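Local atomic coordinates of Crov588 (Cafeteriavirus, PDB entry 6NYR), a protein that is of unknown function but folds as a nearly closed ring of leucine-rich FNIP repeats, an architecture that in related proteins often serves binding. Residues A[385-396]-A[407-418]. Numbering follows the deposited sequence.
Sequences LVHLSFGCEFNQ and LTYLELGHNFNQ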
ATOM      1  N   LEU A 385     -17.789 -17.215 -15.208  1.00 53.65           N
ATOM      2  CA  LEU A 385     -16.686 -16.264 -15.156  1.00 51.86           C
ATOM      3  C   LEU A 385     -17.212 -14.836 -15.068  1.00 53.04           C
ATOM      4  O   LEU A 385     -18.033 -14.410 -15.886  1.00 50.57           O
ATOM      5  CB  LEU A 385     -15.806 -16.440 -16.392  1.00 53.40           C
ATOM      6  CG  LEU A 385     -14.342 -16.013 -16.317  1.00 53.05           C
ATOM      7  CD1 LEU A 385     -13.540 -17.009 -15.486  1.00 50.36           C
ATOM      8  CD2 LEU A 385     -13.757 -15.882 -17.714  1.00 52.54           C
ATOM      9  N   VAL A 386     -16.735 -14.100 -14.066  1.00 51.70           N
ATOM     10  CA  VAL A 386     -17.088 -12.696 -13.912  1.00 53.54           C
ATOM     11  C   VAL A 386     -15.917 -11.769 -14.220  1.00 53.02           C
ATOM     12  O   VAL A 386     -16.150 -10.612 -14.602  1.00 51.89           O
ATOM     13  CB  VAL A 386     -17.634 -12.403 -12.496  1.00 53.94           C
ATOM     14  CG1 VAL A 386     -18.746 -13.375 -12.131  1.00 53.99           C
ATOM     15  CG2 VAL A 386     -16.515 -12.452 -11.467  1.00 53.04           C
ATOM     16  N   HIS A 387     -14.677 -12.241 -14.092  1.00 50.76           N
ATOM     17  CA  HIS A 387     -13.490 -11.398 -14.121  1.00 50.89           C
ATOM     18  C   HIS A 387     -12.473 -12.041 -15.049  1.00 50.01           C
ATOM     19  O   HIS A 387     -12.011 -13.156 -14.789  1.00 49.13           O
ATOM     20  CB  HIS A 387     -12.911 -11.236 -12.711  1.00 53.27           C
ATOM     21  CG  HIS A 387     -11.813 -10.226 -12.618  1.00 59.42           C
ATOM     22  ND1 HIS A 387     -10.553 -10.449 -13.130  1.00 60.90           N
ATOM     23  CD2 HIS A 387     -11.777  -8.998 -12.049  1.00 60.68           C
ATOM     24  CE1 HIS A 387      -9.792  -9.395 -12.895  1.00 60.91           C
ATOM     25  NE2 HIS A 387     -10.510  -8.501 -12.240  1.00 59.65           N
ATOM     26  N   LEU A 388     -12.130 -11.344 -16.131  1.00 50.14           N
ATOM     27  CA  LEU A 388     -11.214 -11.862 -17.142  1.00 48.45           C
ATOM     28  C   LEU A 388     -10.167 -10.802 -17.448  1.00 48.37           C
ATOM     29  O   LEU A 388     -10.508  -9.691 -17.869  1.00 45.50           O
ATOM     30  CB  LEU A 388     -11.962 -12.267 -18.413  1.00 46.17           C
ATOM     31  CG  LEU A 388     -11.083 -12.727 -19.576  1.00 45.36           C
ATOM     32  CD1 LEU A 388     -10.261 -13.936 -19.189  1.00 46.33           C
ATOM     33  CD2 LEU A 388     -11.950 -13.029 -20.789  1.00 48.30           C
ATOM     34  N   SER A 389      -8.899 -11.148 -17.231  1.00 50.71           N
ATOM     35  CA  SER A 389      -7.771 -10.253 -17.465  1.00 50.91           C
ATOM     36  C   SER A 389      -6.796 -10.913 -18.427  1.00 46.13           C
ATOM     37  O   SER A 389      -6.315 -12.020 -18.166  1.00 43.73           O
ATOM     38  CB  SER A 389      -7.084  -9.907 -16.140  1.00 53.15           C
ATOM     39  OG  SER A 389      -6.026  -8.987 -16.331  1.00 55.82           O
ATOM     40  N   PHE A 390      -6.500 -10.230 -19.528  1.00 48.62           N
ATOM     41  CA  PHE A 390      -5.502 -10.678 -20.488  1.00 47.88           C
ATOM     42  C   PHE A 390      -4.167  -9.975 -20.250  1.00 46.21           C
ATOM     43  O   PHE A 390      -4.113  -8.856 -19.735  1.00 48.46           O
ATOM     44  CB  PHE A 390      -5.960 -10.419 -21.929  1.00 51.37           C
ATOM     45  CG  PHE A 390      -7.082 -11.309 -22.387  1.00 50.88           C
ATOM     46  CD1 PHE A 390      -6.828 -12.602 -22.810  1.00 51.03           C
ATOM     47  CD2 PHE A 390      -8.385 -10.846 -22.410  1.00 53.00           C
ATOM     48  CE1 PHE A 390      -7.853 -13.423 -23.237  1.00 51.69           C
ATOM     49  CE2 PHE A 390      -9.419 -11.659 -22.838  1.00 53.46           C
ATOM     50  CZ  PHE A 390      -9.153 -12.954 -23.250  1.00 53.81           C
ATOM     51  N   GLY A 391      -3.084 -10.658 -20.630  1.00 46.01           N
ATOM     52  CA  GLY A 391      -1.739 -10.133 -20.504  1.00 43.19           C
ATOM     53  C   GLY A 391      -1.301  -9.319 -21.710  1.00 43.44           C
ATOM     54  O   GLY A 391      -2.096  -8.943 -22.573  1.00 45.28           O
ATOM     55  N   CYS A 392       0.013  -9.062 -21.771  1.00 45.59           N
ATOM     56  CA  CYS A 392       0.517  -8.086 -22.729  1.00 49.30           C
ATOM     57  C   CYS A 392       0.340  -8.553 -24.166  1.00 48.72           C
ATOM     58  O   CYS A 392       0.063  -7.745 -25.059  1.00 49.62           O
ATOM     59  CB  CYS A 392       2.006  -7.810 -22.511  1.00 53.29           C
ATOM     60  SG  CYS A 392       2.554  -7.671 -20.813  1.00 67.83           S
ATOM     61  N   GLU A 393       0.533  -9.845 -24.416  1.00 46.76           N
ATOM     62  CA  GLU A 393       0.711 -10.316 -25.783  1.00 52.19           C
ATOM     63  C   GLU A 393      -0.549 -10.911 -26.400  1.00 50.12           C
ATOM     64  O   GLU A 393      -0.543 -11.205 -27.603  1.00 52.77           O
ATOM     65  CB  GLU A 393       1.853 -11.347 -25.831  1.00 54.31           C
ATOM     66  CG  GLU A 393       3.161 -10.813 -25.242  1.00 54.96           C
ATOM     67  CD  GLU A 393       4.390 -11.208 -26.038  1.00 59.27           C
ATOM     68  OE1 GLU A 393       4.255 -11.563 -27.229  1.00 62.13           O
ATOM     69  OE2 GLU A 393       5.500 -11.165 -25.463  1.00 61.78           O
ATOM     70  N   PHE A 394      -1.632 -11.056 -25.640  1.00 45.92           N
ATOM     71  CA  PHE A 394      -2.869 -11.522 -26.246  1.00 46.30           C
ATOM     72  C   PHE A 394      -3.342 -10.514 -27.290  1.00 47.78           C
ATOM     73  O   PHE A 394      -3.503  -9.324 -27.000  1.00 43.06           O
ATOM     74  CB  PHE A 394      -3.960 -11.727 -25.206  1.00 49.09           C
ATOM     75  CG  PHE A 394      -5.239 -12.252 -25.791  1.00 49.36           C
ATOM     76  CD1 PHE A 394      -5.367 -13.594 -26.109  1.00 50.59           C
ATOM     77  CD2 PHE A 394      -6.301 -11.405 -26.046  1.00 50.56           C
ATOM     78  CE1 PHE A 394      -6.537 -14.086 -26.655  1.00 52.15           C
ATOM     79  CE2 PHE A 394      -7.478 -11.891 -26.594  1.00 52.62           C
ATOM     80  CZ  PHE A 394      -7.596 -13.231 -26.897  1.00 52.42           C
ATOM     81  N   ASN A 395      -3.573 -10.998 -28.509  1.00 48.33           N
ATOM     82  CA  ASN A 395      -3.984 -10.142 -29.615  1.00 50.67           C
ATOM     83  C   ASN A 395      -4.704 -10.985 -30.658  1.00 53.45           C
ATOM     84  O   ASN A 395      -4.379 -10.927 -31.848  1.00 54.93           O
ATOM     85  CB  ASN A 395      -2.764  -9.437 -30.209  1.00 52.01           C
ATOM     86  CG  ASN A 395      -3.140  -8.343 -31.180  1.00 50.43           C
ATOM     87  OD1 ASN A 395      -4.270  -7.854 -31.177  1.00 49.35           O
ATOM     88  ND2 ASN A 395      -2.186  -7.943 -32.013  1.00 51.54           N
ATOM     89  N   GLN A 396      -5.689 -11.761 -30.216  1.00 55.33           N
ATOM     90  CA  GLN A 396      -6.476 -12.619 -31.086  1.00 57.23           C
ATOM     91  C   GLN A 396      -7.900 -12.089 -31.185  1.00 61.33           C
ATOM     92  O   GLN A 396      -8.385 -11.374 -30.303  1.00 60.98           O
ATOM     93  CB  GLN A 396      -6.504 -14.061 -30.565  1.00 56.18           C
ATOM     94  CG  GLN A 396      -5.143 -14.714 -30.444  1.00 53.59           C
ATOM     95  CD  GLN A 396      -4.393 -14.758 -31.757  1.00 52.46           C
ATOM     96  OE1 GLN A 396      -4.975 -15.026 -32.810  1.00 52.71           O
ATOM     97  NE2 GLN A 396      -3.099 -14.479 -31.707  1.00 50.76           N
ATOM     98  N   LEU A 407     -19.928 -12.323 -17.514  1.00 58.99           N
ATOM     99  CA  LEU A 407     -18.763 -11.465 -17.353  1.00 57.92           C
ATOM    100  C   LEU A 407     -19.173 -10.052 -16.960  1.00 54.62           C
ATOM    101  O   LEU A 407     -20.005  -9.426 -17.623  1.00 54.24           O
ATOM    102  CB  LEU A 407     -17.951 -11.413 -18.644  1.00 58.26           C
ATOM    103  CG  LEU A 407     -16.489 -10.985 -18.510  1.00 54.84           C
ATOM    104  CD1 LEU A 407     -15.672 -12.063 -17.801  1.00 51.25           C
ATOM    105  CD2 LEU A 407     -15.900 -10.643 -19.875  1.00 54.31           C
ATOM    106  N   THR A 408     -18.573  -9.543 -15.884  1.00 54.33           N
ATOM    107  CA  THR A 408     -18.755  -8.155 -15.487  1.00 55.32           C
ATOM    108  C   THR A 408     -17.498  -7.309 -15.652  1.00 56.48           C
ATOM    109  O   THR A 408     -17.609  -6.082 -15.747  1.00 56.53           O
ATOM    110  CB  THR A 408     -19.198  -8.070 -14.017  1.00 55.99           C
ATOM    111  OG1 THR A 408     -18.188  -8.644 -13.174  1.00 54.25           O
ATOM    112  CG2 THR A 408     -20.516  -8.798 -13.802  1.00 55.69           C
ATOM    113  N   TYR A 409     -16.320  -7.928 -15.705  1.00 50.96           N
ATOM    114  CA  TYR A 409     -15.054  -7.205 -15.733  1.00 54.32           C
ATOM    115  C   TYR A 409     -14.169  -7.790 -16.824  1.00 53.36           C
ATOM    116  O   TYR A 409     -13.764  -8.954 -16.739  1.00 50.82           O
ATOM    117  CB  TYR A 409     -14.347  -7.292 -14.372  1.00 59.11           C
ATOM    118  CG  TYR A 409     -13.017  -6.577 -14.307  1.00 63.12           C
ATOM    119  CD1 TYR A 409     -11.869  -7.153 -14.841  1.00 61.05           C
ATOM    120  CD2 TYR A 409     -12.900  -5.337 -13.694  1.00 64.72           C
ATOM    121  CE1 TYR A 409     -10.651  -6.506 -14.787  1.00 60.67           C
ATOM    122  CE2 TYR A 409     -11.682  -4.683 -13.630  1.00 64.02           C
ATOM    123  CZ  TYR A 409     -10.563  -5.273 -14.178  1.00 62.88           C
ATOM    124  OH  TYR A 409      -9.346  -4.632 -14.122  1.00 63.96           O
ATOM    125  N   LEU A 410     -13.852  -6.984 -17.829  1.00 50.77           N
ATOM    126  CA  LEU A 410     -12.951  -7.388 -18.899  1.00 51.40           C
ATOM    127  C   LEU A 410     -11.814  -6.381 -18.993  1.00 51.72           C
ATOM    128  O   LEU A 410     -12.052  -5.181 -19.175  1.00 51.71           O
ATOM    129  CB  LEU A 410     -13.685  -7.499 -20.235  1.00 46.62           C
ATOM    130  CG  LEU A 410     -12.772  -7.890 -21.398  1.00 45.22           C
ATOM    131  CD1 LEU A 410     -12.056  -9.198 -21.080  1.00 46.74           C
ATOM    132  CD2 LEU A 410     -13.558  -8.014 -22.688  1.00 47.34           C
ATOM    133  N   GLU A 411     -10.586  -6.871 -18.860  1.00 54.25           N
ATOM    134  CA  GLU A 411      -9.380  -6.073 -19.030  1.00 55.80           C
ATOM    135  C   GLU A 411      -8.574  -6.655 -20.183  1.00 51.93           C
ATOM    136  O   GLU A 411      -8.140  -7.811 -20.118  1.00 52.22           O
ATOM    137  CB  GLU A 411      -8.559  -6.061 -17.738  1.00 59.83           C
ATOM    138  CG  GLU A 411      -7.181  -5.439 -17.857  1.00 64.48           C
ATOM    139  CD  GLU A 411      -6.443  -5.416 -16.529  1.00 69.49           C
ATOM    140  OE1 GLU A 411      -6.944  -6.022 -15.556  1.00 70.05           O
ATOM    141  OE2 GLU A 411      -5.368  -4.787 -16.455  1.00 75.12           O
ATOM    142  N   LEU A 412      -8.385  -5.863 -21.234  1.00 50.44           N
ATOM    143  CA  LEU A 412      -7.549  -6.247 -22.360  1.00 48.75           C
ATOM    144  C   LEU A 412      -6.151  -5.654 -22.181  1.00 47.38           C
ATOM    145  O   LEU A 412      -5.980  -4.562 -21.635  1.00 52.19           O
ATOM    146  CB  LEU A 412      -8.127  -5.775 -23.695  1.00 47.01           C
ATOM    147  CG  LEU A 412      -9.331  -6.432 -24.358  1.00 46.41           C
ATOM    148  CD1 LEU A 412      -9.227  -7.961 -24.277  1.00 49.87           C
ATOM    149  CD2 LEU A 412     -10.655  -5.951 -23.796  1.00 47.57           C
ATOM    150  N   GLY A 413      -5.146  -6.391 -22.652  1.00 48.73           N
ATOM    151  CA  GLY A 413      -3.759  -6.098 -22.350  1.00 47.88           C
ATOM    152  C   GLY A 413      -3.075  -5.206 -23.373  1.00 43.17           C
ATOM    153  O   GLY A 413      -3.685  -4.685 -24.308  1.00 44.34           O
ATOM    154  N   HIS A 414      -1.761  -5.052 -23.183  1.00 42.70           N
ATOM    155  CA  HIS A 414      -0.972  -4.086 -23.944  1.00 44.58           C
ATOM    156  C   HIS A 414      -1.209  -4.183 -25.446  1.00 45.79           C
ATOM    157  O   HIS A 414      -1.446  -3.169 -26.113  1.00 45.91           O
ATOM    158  CB  HIS A 414       0.514  -4.283 -23.627  1.00 45.63           C
ATOM    159  CG  HIS A 414       1.395  -3.178 -24.122  1.00 48.61           C
ATOM    160  ND1 HIS A 414       1.872  -3.125 -25.415  1.00 48.54           N
ATOM    161  CD2 HIS A 414       1.885  -2.084 -23.494  1.00 47.60           C
ATOM    162  CE1 HIS A 414       2.618  -2.044 -25.560  1.00 48.71           C
ATOM    163  NE2 HIS A 414       2.642  -1.395 -24.410  1.00 48.65           N
ATOM    164  N   ASN A 415      -1.115  -5.387 -26.005  1.00 45.92           N
ATOM    165  CA  ASN A 415      -1.056  -5.519 -27.454  1.00 48.85           C
ATOM    166  C   ASN A 415      -2.410  -5.707 -28.122  1.00 50.89           C
ATOM    167  O   ASN A 415      -2.470  -5.711 -29.357  1.00 50.04           O
ATOM    168  CB  ASN A 415      -0.165  -6.707 -27.858  1.00 51.27           C
ATOM    169  CG  ASN A 415       1.296  -6.482 -27.545  1.00 53.32           C
ATOM    170  OD1 ASN A 415       1.700  -5.383 -27.154  1.00 54.70           O
ATOM    171  ND2 ASN A 415       2.105  -7.518 -27.726  1.00 51.45           N
ATOM    172  N   PHE A 416      -3.492  -5.876 -27.367  1.00 52.22           N
ATOM    173  CA  PHE A 416      -4.764  -6.172 -28.009  1.00 50.64           C
ATOM    174  C   PHE A 416      -5.178  -5.007 -28.903  1.00 51.79           C
ATOM    175  O   PHE A 416      -5.300  -3.869 -28.440  1.00 50.86           O
ATOM    176  CB  PHE A 416      -5.856  -6.448 -26.983  1.00 48.38           C
ATOM    177  CG  PHE A 416      -7.168  -6.824 -27.609  1.00 48.51           C
ATOM    178  CD1 PHE A 416      -7.452  -8.146 -27.899  1.00 47.10           C
ATOM    179  CD2 PHE A 416      -8.098  -5.852 -27.943  1.00 48.32           C
ATOM    180  CE1 PHE A 416      -8.648  -8.497 -28.490  1.00 50.30           C
ATOM    181  CE2 PHE A 416      -9.293  -6.195 -28.533  1.00 49.12           C
ATOM    182  CZ  PHE A 416      -9.571  -7.520 -28.809  1.00 51.68           C
ATOM    183  N   ASN A 417      -5.408  -5.299 -30.179  1.00 53.73           N
ATOM    184  CA  ASN A 417      -5.839  -4.286 -31.134  1.00 52.65           C
ATOM    185  C   ASN A 417      -6.613  -4.953 -32.269  1.00 55.08           C
ATOM    186  O   ASN A 417      -6.338  -4.738 -33.451  1.00 57.36           O
ATOM    187  CB  ASN A 417      -4.640  -3.503 -31.670  1.00 53.16           C
ATOM    188  CG  ASN A 417      -5.053  -2.317 -32.522  1.00 54.55           C
ATOM    189  OD1 ASN A 417      -6.154  -1.781 -32.374  1.00 53.37           O
ATOM    190  ND2 ASN A 417      -4.173  -1.905 -33.428  1.00 54.69           N
ATOM    191  N   GLN A 418      -7.599  -5.767 -31.918  1.00 54.01           N
ATOM    192  CA  GLN A 418      -8.487  -6.381 -32.893  1.00 53.51           C
ATOM    193  C   GLN A 418      -9.821  -5.646 -32.890  1.00 53.82           C
ATOM    194  O   GLN A 418     -10.181  -4.966 -31.924  1.00 48.72           O
ATOM    195  CB  GLN A 418      -8.710  -7.865 -32.591  1.00 56.05           C
ATOM    196  CG  GLN A 418      -7.444  -8.700 -32.545  1.00 56.24           C
ATOM    197  CD  GLN A 418      -6.667  -8.657 -33.845  1.00 56.72           C
ATOM    198  OE1 GLN A 418      -7.245  -8.590 -34.931  1.00 56.34           O
ATOM    199  NE2 GLN A 418      -5.346  -8.682 -33.738  1.00 58.28           N
TER
HETATM  200  O   HOH W   1       1.173 -10.139 -29.257  1.00 27.85           O
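Asn395 reaches across to the equivalent loop of the next coil, and its side-chain oxygen ties the two coils together. CB lies against Asn415 O at 3.8 Å; CG, swung anti to the backbone N (chi1 -169°), comes closer to that same carbonyl oxygen. ND2 stays 3.5 Å from Asn415 O, too poorly angled for a hydrogen bond. OD1 accepts from Asn417 N at 3.0 Å and from Gln418 NE2 at 2.9 Å; the donors approach from opposite faces of the amide, neither on a lone pair. Asn417 repeats the arrangement one coil on, its OD1 accepting from Asn439 and Gln440, while Asn373 serves Asn395 and Gln396 likewise: an asparagine ladder. At the other end, strands 387-389 and 409-411 run parallel, and Val386 O takes both Thr408 N and Tyr409 N. The His387 ring lies over one face of Tyr409 in an offset stack, planes 6° apart and centroids 4.0 Å apart, NE2 over the face near the CD1-CE1 bond. Beside it, Tyr409 OH meets Glu411 OE1 from above the carboxylate plane. On the opposite strand face, Leu388 CD2 packs on Leu410 CD1 at 3.8 Å; just past the strand ends, Phe390 CD2 meets Leu412 CD1 at 3.5 Å. Phe394 and Phe416 point the same way, side by side. Gripped from both faces, the Asn395 oxygen has its orientation fixed and joins neighbouring coils.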